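Amidase, hydantoinase/carbamoylase family (Paraburkholderia phymatum, PDB 6C0D) probably hydrolyses N-carbamoyl-L-amino acids as a zinc-dependent, homodimeric amidase of the peptidase M20 family. Local coordinates at residues 234-238 and 239-243; 255-258 and 259-263; 296-299 and 300-303; 337-340 and 341-344. One frame throughout, in Å; residues are numbered along the deposited sequence. Where two conformers were deposited one is given.

Interaction 1. Residues 234-238 and 239-243; sequences GTTPM and AIRRD. With EDO (1,2-ethanediol), chain F.
The loop between strand 231-232 and helix 244-262 makes a short 3-10 turn at Met238 and Ala239, and the side chain of Arg241 folds back across it to the carbonyl of Thr236. Two nitrogens of the guanidinium grip that one oxygen side-on. Arg241 NH2 lies 2.9 Å from Thr236 O, in the carbonyl plane. Arg241 NE lies 3.0 Å from Thr236 O but stands above the carbonyl plane. The oxygen itself sits close to the guanidinium plane. Arg241 is extended from CG to NE, and this length carries the group back over the turn. Met238 SD lies over one guanidinium face, toward its rim, and is 3.6 Å from Arg241 CZ. The Met238 chain bends at chi2 (-60°), which brings the sulfur over that face. The turn is closed by two backbone bonds, Ile240 N to Pro237 O at 3.2 Å and Arg241 N to Met238 O at 3.3 Å. On the apolar side Ile240 CD1 meets Pro237 CD at 3.7 Å. An ethanediol, probably from the crystallisation liquor, donates through O1 to Gly234 O at 2.7 Å. It also bonds to Asp266 O of the second subunit. Arg241 has further partners in Ala233 O and in Thr270 OG1 of the second subunit. Arg241 also touches Val284 of strand 283-296, and Asp243 caps the start of helix 244-262.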
loop_
_atom_site.group_PDB
_atom_site.type_symbol
_atom_site.label_atom_id
_atom_site.label_comp_id
_atom_site.label_asym_id
_atom_site.label_seq_id
_atom_site.Cartn_x
_atom_site.Cartn_y
_atom_site.Cartn_z
ATOM N N GLY A 234 13.047 -1.656 15.590
ATOM C CA GLY A 234 14.371 -2.054 16.041
ATOM C C GLY A 234 14.370 -2.522 17.488
ATOM O O GLY A 234 15.021 -3.505 17.841
ATOM N N THR A 235 13.622 -1.838 18.345
ATOM C CA THR A 235 13.721 -2.110 19.767
ATOM C C THR A 235 12.712 -3.141 20.257
ATOM O O THR A 235 12.886 -3.668 21.361
ATOM C CB THR A 235 13.541 -0.811 20.557
ATOM O OG1 THR A 235 12.257 -0.273 20.263
ATOM C CG2 THR A 235 14.565 0.218 20.125
ATOM N N THR A 236 11.670 -3.445 19.470
ATOM C CA THR A 236 10.600 -4.337 19.916
ATOM C C THR A 236 10.923 -5.792 19.587
ATOM O O THR A 236 10.964 -6.149 18.399
ATOM C CB THR A 236 9.278 -3.947 19.270
ATOM O OG1 THR A 236 9.017 -2.571 19.551
ATOM C CG2 THR A 236 8.130 -4.812 19.857
ATOM N N PRO A 237 11.132 -6.663 20.582
ATOM C CA PRO A 237 11.458 -8.063 20.276
ATOM C C PRO A 237 10.331 -8.719 19.490
ATOM O O PRO A 237 9.160 -8.378 19.657
ATOM C CB PRO A 237 11.619 -8.709 21.660
ATOM C CG PRO A 237 11.908 -7.552 22.599
ATOM C CD PRO A 237 11.147 -6.388 22.035
ATOM N N MET A 238 10.703 -9.679 18.634
ATOM C CA MET A 238 9.714 -10.339 17.777
ATOM C C MET A 238 8.602 -10.969 18.596
ATOM O O MET A 238 7.439 -10.990 18.167
ATOM C CB MET A 238 10.385 -11.412 16.920
ATOM C CG MET A 238 11.424 -10.867 15.933
ATOM S SD MET A 238 10.738 -9.669 14.745
ATOM C CE MET A 238 9.846 -10.774 13.638
ATOM N N ALA A 239 8.943 -11.497 19.776
ATOM C CA ALA A 239 7.990 -12.300 20.539
ATOM C C ALA A 239 6.814 -11.479 21.047
ATOM O O ALA A 239 5.738 -12.036 21.294
ATOM C CB ALA A 239 8.706 -12.976 21.715
ATOM N N ILE A 240 6.980 -10.174 21.247
ATOM C CA ILE A 240 5.896 -9.387 21.824
ATOM C C ILE A 240 5.186 -8.531 20.778
ATOM O O ILE A 240 4.378 -7.665 21.136
ATOM C CB ILE A 240 6.382 -8.536 23.010
ATOM C CG1 ILE A 240 7.352 -7.447 22.556
ATOM C CG2 ILE A 240 7.031 -9.436 24.078
ATOM C CD1 ILE A 240 7.861 -6.556 23.681
ATOM N N ARG A 241 5.412 -8.793 19.492
ATOM C CA ARG A 241 4.825 -7.955 18.453
ATOM C C ARG A 241 3.379 -8.315 18.159
ATOM O O ARG A 241 2.943 -9.451 18.339
ATOM C CB ARG A 241 5.628 -8.066 17.155
ATOM C CG ARG A 241 6.947 -7.342 17.284
ATOM C CD ARG A 241 7.740 -7.414 15.996
ATOM N NE ARG A 241 9.005 -6.716 16.231
ATOM C CZ ARG A 241 9.769 -6.240 15.269
ATOM N NH1 ARG A 241 9.398 -6.408 13.996
ATOM N NH2 ARG A 241 10.915 -5.620 15.592
ATOM N N ARG A 242 2.650 -7.318 17.667
ATOM C CA ARG A 242 1.293 -7.471 17.156
ATOM C C ARG A 242 1.275 -6.777 15.794
ATOM O O ARG A 242 0.643 -5.741 15.608
ATOM C CB ARG A 242 0.268 -6.875 18.115
ATOM C CG ARG A 242 0.298 -7.517 19.511
ATOM C CD ARG A 242 0.103 -6.475 20.584
ATOM N NE ARG A 242 -0.130 -7.076 21.894
ATOM C CZ ARG A 242 -1.332 -7.437 22.327
ATOM N NH1 ARG A 242 -2.380 -7.255 21.542
ATOM N NH2 ARG A 242 -1.482 -7.971 23.540
ATOM N N ASP A 243 2.024 -7.349 14.856
ATOM C CA ASP A 243 2.263 -6.751 13.547
ATOM C C ASP A 243 1.036 -6.972 12.662
ATOM O O ASP A 243 0.749 -8.096 12.246
ATOM C CB ASP A 243 3.531 -7.369 12.957
ATOM C CG ASP A 243 3.952 -6.750 11.642
ATOM O OD1 ASP A 243 3.076 -6.409 10.801
ATOM O OD2 ASP A 243 5.191 -6.698 11.428
HETATM C C1 EDO F . 16.564 -5.336 19.970
HETATM O O1 EDO F . 16.885 -5.368 18.555
HETATM C C2 EDO F . 15.315 -6.156 20.300
HETATM O O2 EDO F . 15.640 -7.544 20.448
#

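Interaction 2. Residues 255-258 and 259-263; sequences IDDA and FGRLA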
loop_
_atom_site.group_PDB
_atom_site.type_symbol
_atom_site.label_atom_id
_atom_site.label_comp_id
_atom_site.label_asym_id
_atom_site.label_seq_id
_atom_site.Cartn_x
_atom_site.Cartn_y
_atom_site.Cartn_z
ATOM N N ILE A 255 -7.111 -17.610 3.127
ATOM C CA ILE A 255 -8.113 -17.405 2.077
ATOM C C ILE A 255 -7.837 -18.336 0.902
ATOM O O ILE A 255 -8.744 -19.006 0.381
ATOM C CB ILE A 255 -8.125 -15.932 1.621
ATOM C CG1 ILE A 255 -8.673 -15.015 2.722
ATOM C CG2 ILE A 255 -8.961 -15.757 0.312
ATOM C CD1 ILE A 255 -8.482 -13.517 2.407
ATOM N N ASP A 256 -6.583 -18.357 0.443
ATOM C CA ASP A 256 -6.234 -19.174 -0.720
ATOM C C ASP A 256 -6.540 -20.641 -0.464
ATOM O O ASP A 256 -7.003 -21.359 -1.360
ATOM C CB ASP A 256 -4.746 -19.009 -1.054
ATOM C CG ASP A 256 -4.404 -17.615 -1.579
ATOM O OD1 ASP A 256 -5.324 -16.905 -2.029
ATOM O OD2 ASP A 256 -3.199 -17.232 -1.562
ATOM N N ASP A 257 -6.261 -21.109 0.748
ATOM C CA ASP A 257 -6.522 -22.504 1.070
ATOM C C ASP A 257 -8.020 -22.791 1.069
ATOM O O ASP A 257 -8.476 -23.757 0.447
ATOM C CB ASP A 257 -5.897 -22.849 2.423
ATOM C CG ASP A 257 -6.299 -24.227 2.916
ATOM O OD1 ASP A 257 -5.729 -25.222 2.428
ATOM O OD2 ASP A 257 -7.193 -24.313 3.787
ATOM N N ALA A 258 -8.805 -21.950 1.743
ATOM C CA ALA A 258 -10.244 -22.206 1.820
ATOM C C ALA A 258 -10.923 -22.048 0.462
ATOM O O ALA A 258 -11.803 -22.843 0.105
ATOM C CB ALA A 258 -10.874 -21.276 2.855
ATOM N N PHE A 259 -10.542 -21.025 -0.309
ATOM C CA PHE A 259 -11.159 -20.835 -1.615
ATOM C C PHE A 259 -10.705 -21.904 -2.599
ATOM O O PHE A 259 -11.495 -22.344 -3.444
ATOM C CB PHE A 259 -10.846 -19.448 -2.171
ATOM C CG PHE A 259 -11.659 -18.338 -1.555
ATOM C CD1 PHE A 259 -12.504 -18.577 -0.472
ATOM C CD2 PHE A 259 -11.556 -17.043 -2.055
ATOM C CE1 PHE A 259 -13.247 -17.542 0.092
ATOM C CE2 PHE A 259 -12.309 -16.006 -1.513
ATOM C CZ PHE A 259 -13.147 -16.247 -0.427
ATOM N N GLY A 260 -9.436 -22.327 -2.518
ATOM C CA GLY A 260 -8.972 -23.392 -3.404
ATOM C C GLY A 260 -9.743 -24.687 -3.210
ATOM O O GLY A 260 -10.014 -25.411 -4.168
ATOM N N ARG A 261 -10.120 -24.988 -1.967
ATOM C CA ARG A 261 -10.926 -26.181 -1.705
ATOM C C ARG A 261 -12.323 -26.086 -2.316
ATOM O O ARG A 261 -12.911 -27.116 -2.661
ATOM C CB ARG A 261 -11.046 -26.414 -0.203
ATOM C CG ARG A 261 -9.741 -26.806 0.452
ATOM C CD ARG A 261 -9.846 -26.765 1.970
ATOM N NE ARG A 261 -8.520 -26.786 2.573
ATOM C CZ ARG A 261 -7.785 -27.886 2.699
ATOM N NH1 ARG A 261 -8.257 -29.050 2.271
ATOM N NH2 ARG A 261 -6.581 -27.826 3.251
ATOM N N LEU A 262 -12.881 -24.880 -2.436
ATOM C CA LEU A 262 -14.235 -24.715 -2.966
ATOM C C LEU A 262 -14.272 -24.502 -4.473
ATOM O O LEU A 262 -15.313 -24.757 -5.099
ATOM C CB LEU A 262 -14.925 -23.522 -2.291
ATOM C CG LEU A 262 -15.173 -23.631 -0.785
ATOM C CD1 LEU A 262 -15.569 -22.274 -0.219
ATOM C CD2 LEU A 262 -16.259 -24.679 -0.514
ATOM N N ALA A 263 -13.167 -24.045 -5.056
ATOM C CA ALA A 263 -13.120 -23.553 -6.421
ATOM C C ALA A 263 -13.204 -24.686 -7.444
ATOM O O ALA A 263 -12.831 -25.829 -7.176
ATOM C CB ALA A 263 -11.808 -22.791 -6.655
#
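Ile255 O accepts from Phe259 N at 2.8 Å. This is an i to i+4 bond in the last turns of helix 244-262. Gly260 N repeats the step to Asp256 O at 2.9 Å, and Arg261 N reaches Asp257 O at 3.2 Å. The bond from Leu262 N to Ala258 O is weak, as the helix nears its end. Two side-chain pairs follow the same i to i+4 spacing. On the outer side, in the conformer described here, Asp257 and Arg261 form a salt bridge. Asp257 has a second conformer, in which this pairing may differ. Arg261 NE donates to Asp257 OD2 at 3.1 Å, and the bond is almost straight at 172°. The oxygen lies in the guanidinium plane, but the nitrogen meets it from above the carboxylate plane. Arg261 NH2 is 2.9 Å from Asp257 OD1, in a weaker, more bent bond. The two planes are 69° apart, not stacked flat. In this conformer Asp257 CG is anti to the backbone N (chi1 172°), which turns the carboxylate toward Arg261. On the inner side Ile255 and Phe259 lie side by side. Ile255 CG2 sits over one face of the phenyl ring, 4.0 Å from its centroid, in a CH-pi contact. The ring also meets Trp269 and Phe294 edge-to-face. These two come from strands 268-277 and 283-296. Helix 299-317 packs alongside, with Met305 against Phe259 and Leu262, and Leu312 against Ala258.

Interaction 3. Residues 296-299 and 300-303; sequences DANP and NRLH
Asp296 and Arg301 join the end of strand 283-296 to the first turn of helix 299-317, and Asn298 between them is the N-cap. The tight part centres on Asp296 OD2. It accepts from Asn298 N at 2.9 Å, which makes an Asx turn, and from Arg301 NH1 at 2.9 Å, which is a salt bridge. Arg301 NH1 arrives on the syn side of the carboxylate, and OD2 lies in the guanidinium plane. The two flat groups are turned 67° apart. Arg301 bends at chi3 (-72°), so that NH1 comes back to the acid while CD packs beside it. Thr267 holds the other oxygen of Asp296, and Leu262 O takes Arg301 NE. These bonds probably fix the rotation of both groups. Asn298 caps the helix through OD1, which accepts from Arg301 N at 3.1 Å. The helix then starts with Leu302 N to Asn298 O at 2.9 Å and His303 N to Pro299 O at 3.0 Å. Leu302 is buried and reaches Arg220 and Pro335. In the conformer described here, His303 NE2 is bonded to Glu334 OE1 and Pro299 O lies over the centre of the His303 ring; its second conformer may differ. The solvent side is looser, and Pro299 and Asn300 are exposed there. At the Arg301 and Asn298 edge, a water accepts from Arg301 NH1 at 3.2 Å and, weakly, from Asn298 ND2.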
loop_
_atom_site.group_PDB
_atom_site.type_symbol
_atom_site.label_atom_id
_atom_site.label_comp_id
_atom_site.label_asym_id
_atom_site.label_seq_id
_atom_site.Cartn_x
_atom_site.Cartn_y
_atom_site.Cartn_z
ATOM N N ASP A 296 -17.879 -15.936 -9.216
ATOM C CA ASP A 296 -18.144 -17.297 -9.639
ATOM C C ASP A 296 -19.515 -17.336 -10.313
ATOM O O ASP A 296 -20.397 -16.537 -10.001
ATOM C CB ASP A 296 -18.102 -18.269 -8.459
ATOM C CG ASP A 296 -17.916 -19.704 -8.907
ATOM O OD1 ASP A 296 -16.783 -20.043 -9.328
ATOM O OD2 ASP A 296 -18.902 -20.484 -8.884
ATOM N N ALA A 297 -19.678 -18.284 -11.230
ATOM C CA ALA A 297 -20.967 -18.451 -11.905
ATOM C C ALA A 297 -21.970 -19.256 -11.095
ATOM O O ALA A 297 -23.166 -19.256 -11.432
ATOM C CB ALA A 297 -20.756 -19.152 -13.251
ATOM N N ASN A 298 -21.518 -19.964 -10.055
ATOM C CA ASN A 298 -22.369 -20.886 -9.317
ATOM C C ASN A 298 -22.823 -20.235 -8.014
ATOM O O ASN A 298 -21.980 -19.977 -7.132
ATOM C CB ASN A 298 -21.612 -22.187 -9.039
ATOM C CG ASN A 298 -22.499 -23.269 -8.424
ATOM O OD1 ASN A 298 -22.987 -23.125 -7.315
ATOM N ND2 ASN A 298 -22.693 -24.362 -9.148
ATOM N N PRO A 299 -24.111 -19.933 -7.839
ATOM C CA PRO A 299 -24.512 -19.210 -6.623
ATOM C C PRO A 299 -24.200 -19.968 -5.344
ATOM O O PRO A 299 -23.846 -19.338 -4.338
ATOM C CB PRO A 299 -26.029 -19.001 -6.817
ATOM C CG PRO A 299 -26.431 -19.968 -7.864
ATOM C CD PRO A 299 -25.254 -20.171 -8.754
ATOM N N ASN A 300 -24.335 -21.301 -5.340
ATOM C CA ASN A 300 -23.997 -22.062 -4.140
ATOM C C ASN A 300 -22.528 -21.881 -3.777
ATOM O O ASN A 300 -22.184 -21.715 -2.598
ATOM C CB ASN A 300 -24.293 -23.548 -4.340
ATOM C CG ASN A 300 -25.759 -23.891 -4.126
ATOM O OD1 ASN A 300 -26.525 -23.083 -3.604
ATOM N ND2 ASN A 300 -26.143 -25.107 -4.498
ATOM N N ARG A 301 -21.651 -21.932 -4.776
ATOM C CA ARG A 301 -20.221 -21.770 -4.500
ATOM C C ARG A 301 -19.915 -20.359 -4.035
ATOM O O ARG A 301 -19.131 -20.159 -3.095
ATOM C CB ARG A 301 -19.392 -22.094 -5.738
ATOM C CG ARG A 301 -17.875 -21.983 -5.448
ATOM C CD ARG A 301 -17.014 -22.204 -6.695
ATOM N NE ARG A 301 -17.021 -23.613 -7.081
ATOM C CZ ARG A 301 -17.698 -24.111 -8.110
ATOM N NH1 ARG A 301 -18.426 -23.316 -8.889
ATOM N NH2 ARG A 301 -17.635 -25.412 -8.365
ATOM N N LEU A 302 -20.518 -19.368 -4.691
ATOM C CA LEU A 302 -20.271 -17.980 -4.317
ATOM C C LEU A 302 -20.663 -17.736 -2.869
ATOM O O LEU A 302 -19.931 -17.076 -2.123
ATOM C CB LEU A 302 -21.039 -17.055 -5.260
ATOM C CG LEU A 302 -20.754 -15.557 -5.265
ATOM C CD1 LEU A 302 -19.285 -15.247 -5.654
ATOM C CD2 LEU A 302 -21.742 -14.893 -6.247
ATOM N N HIS A 303 -21.806 -18.292 -2.443
ATOM C CA HIS A 303 -22.261 -18.139 -1.065
ATOM C C HIS A 303 -21.392 -18.941 -0.103
ATOM O O HIS A 303 -21.148 -18.506 1.028
ATOM C CB HIS A 303 -23.733 -18.573 -0.937
ATOM C CG HIS A 303 -24.666 -17.837 -1.849
ATOM N ND1 HIS A 303 -25.956 -18.262 -2.098
ATOM C CD2 HIS A 303 -24.495 -16.706 -2.576
ATOM C CE1 HIS A 303 -26.537 -17.425 -2.940
ATOM N NE2 HIS A 303 -25.672 -16.474 -3.248
HETATM O O HOH W 1 -20.049 -25.471 -10.626
#

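Interaction 4. Residues 337-340 and 341-344; sequences TMDA and ALQQ
Two side-chain hydrogen bonds join Met338 and Asp339 to the first turn of the helix that follows. Gln343 NE2 donates to Met338 O at 3.0 Å, from above the carbonyl plane, while that oxygen lies in the plane of the Gln343 amide. Gln343 CG is anti to the carbonyl carbon (chi1 -80°), which directs the chain back toward the helix start, and its extended form beyond CG gives the reach to the preceding residue. The second bond runs the other way. Asp339 OD2 takes the N-H of Leu342 at 3.0 Å. The carboxylate uses its anti lone pair, and the bond is fairly straight at 162°. Asp339 is the N-cap of helix 340-353, and its acid would be expected to interact well with the helix dipole. Asp339 CG is anti to the backbone N (chi1 -174°), which brings the acid to the backbone N-H groups of the first turn. Backbone bonds make up the next group. Gln343 N meets Asp339 O at 2.9 Å, and Gln344 N meets Ala340 O at 3.1 Å. Carbon atoms also meet. Leu342 CG lies 3.8 Å from Asp339 CB, the two side chains crossing at about a right angle. Gln343 CG comes 4.1 Å from Met338 CB. Leu342 is buried against Pro377 and Cys379. Met338 turns its end away from the helix, toward Val213 and Ile216 of strand 210-227 and Met380 of strand 378-384.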
loop_
_atom_site.group_PDB
_atom_site.type_symbol
_atom_site.label_atom_id
_atom_site.label_comp_id
_atom_site.label_asym_id
_atom_site.label_seq_id
_atom_site.Cartn_x
_atom_site.Cartn_y
_atom_site.Cartn_z
ATOM N N THR A 337 -27.878 -16.275 -15.311
ATOM C CA THR A 337 -27.715 -17.238 -16.398
ATOM C C THR A 337 -28.242 -16.660 -17.702
ATOM O O THR A 337 -29.224 -15.914 -17.721
ATOM C CB THR A 337 -28.454 -18.541 -16.092
ATOM O OG1 THR A 337 -29.850 -18.264 -16.045
ATOM C CG2 THR A 337 -28.033 -19.094 -14.741
ATOM N N MET A 338 -27.589 -17.025 -18.803
ATOM C CA MET A 338 -28.123 -16.689 -20.110
ATOM C C MET A 338 -29.160 -17.731 -20.508
ATOM O O MET A 338 -29.083 -18.894 -20.099
ATOM C CB MET A 338 -27.003 -16.619 -21.153
ATOM C CG MET A 338 -25.909 -15.576 -20.810
ATOM S SD MET A 338 -26.457 -13.873 -20.911
ATOM C CE MET A 338 -26.980 -13.514 -19.190
ATOM N N ASP A 339 -30.142 -17.301 -21.299
ATOM C CA ASP A 339 -31.264 -18.179 -21.642
ATOM C C ASP A 339 -30.765 -19.453 -22.317
ATOM O O ASP A 339 -29.974 -19.389 -23.259
ATOM C CB ASP A 339 -32.226 -17.445 -22.580
ATOM C CG ASP A 339 -33.475 -18.250 -22.852
ATOM O OD1 ASP A 339 -34.418 -18.161 -22.038
ATOM O OD2 ASP A 339 -33.483 -18.982 -23.866
ATOM N N ALA A 340 -31.226 -20.619 -21.831
ATOM C CA ALA A 340 -30.673 -21.881 -22.344
ATOM C C ALA A 340 -31.014 -22.117 -23.819
ATOM O O ALA A 340 -30.172 -22.602 -24.593
ATOM C CB ALA A 340 -31.175 -23.049 -21.500
ATOM N N ALA A 341 -32.246 -21.817 -24.237
ATOM C CA ALA A 341 -32.574 -22.028 -25.649
ATOM C C ALA A 341 -31.820 -21.046 -26.555
ATOM O O ALA A 341 -31.359 -21.430 -27.639
ATOM C CB ALA A 341 -34.108 -21.942 -25.857
ATOM N N LEU A 342 -31.663 -19.785 -26.132
ATOM C CA LEU A 342 -30.869 -18.843 -26.928
ATOM C C LEU A 342 -29.421 -19.303 -27.037
ATOM O O LEU A 342 -28.819 -19.240 -28.115
ATOM C CB LEU A 342 -30.928 -17.435 -26.322
ATOM C CG LEU A 342 -32.318 -16.733 -26.336
ATOM C CD1 LEU A 342 -32.170 -15.328 -25.802
ATOM C CD2 LEU A 342 -32.958 -16.691 -27.736
ATOM N N GLN A 343 -28.837 -19.748 -25.918
ATOM C CA GLN A 343 -27.477 -20.293 -25.972
ATOM C C GLN A 343 -27.382 -21.394 -27.000
ATOM O O GLN A 343 -26.386 -21.506 -27.729
ATOM C CB GLN A 343 -27.072 -20.879 -24.630
ATOM C CG GLN A 343 -26.611 -19.920 -23.590
ATOM C CD GLN A 343 -26.158 -20.710 -22.382
ATOM O OE1 GLN A 343 -25.226 -21.524 -22.480
ATOM N NE2 GLN A 343 -26.849 -20.528 -21.261
ATOM N N GLN A 344 -28.408 -22.237 -27.067
ATOM C CA GLN A 344 -28.316 -23.360 -27.981
ATOM C C GLN A 344 -28.414 -22.897 -29.437
ATOM O O GLN A 344 -27.727 -23.446 -30.303
ATOM C CB GLN A 344 -29.372 -24.405 -27.627
ATOM C CG GLN A 344 -29.286 -25.681 -28.428
ATOM C CD GLN A 344 -28.152 -26.591 -27.961
ATOM O OE1 GLN A 344 -27.233 -26.164 -27.253
ATOM N NE2 GLN A 344 -28.218 -27.850 -28.361
#

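The four contacts follow one another along the chain, and none nests in or crosses another. Interaction 1 closes the loop that leads from strand 231-232 into helix 244-262, at the subunit interface. Interaction 2 lies near the far end of that same helix, centre to centre about 31 Å from interaction 1. Interaction 3 starts helix 299-317 after strand 283-296. It touches interaction 2 directly, so the end of helix 244-262 is tied to the start of helix 299-317. Interaction 4 starts helix 340-353 after strand 336-337. Its nearest atoms are about 6 Å from interaction 3, without touching. Interactions 3 and 4 both begin a helix with an N-cap side chain.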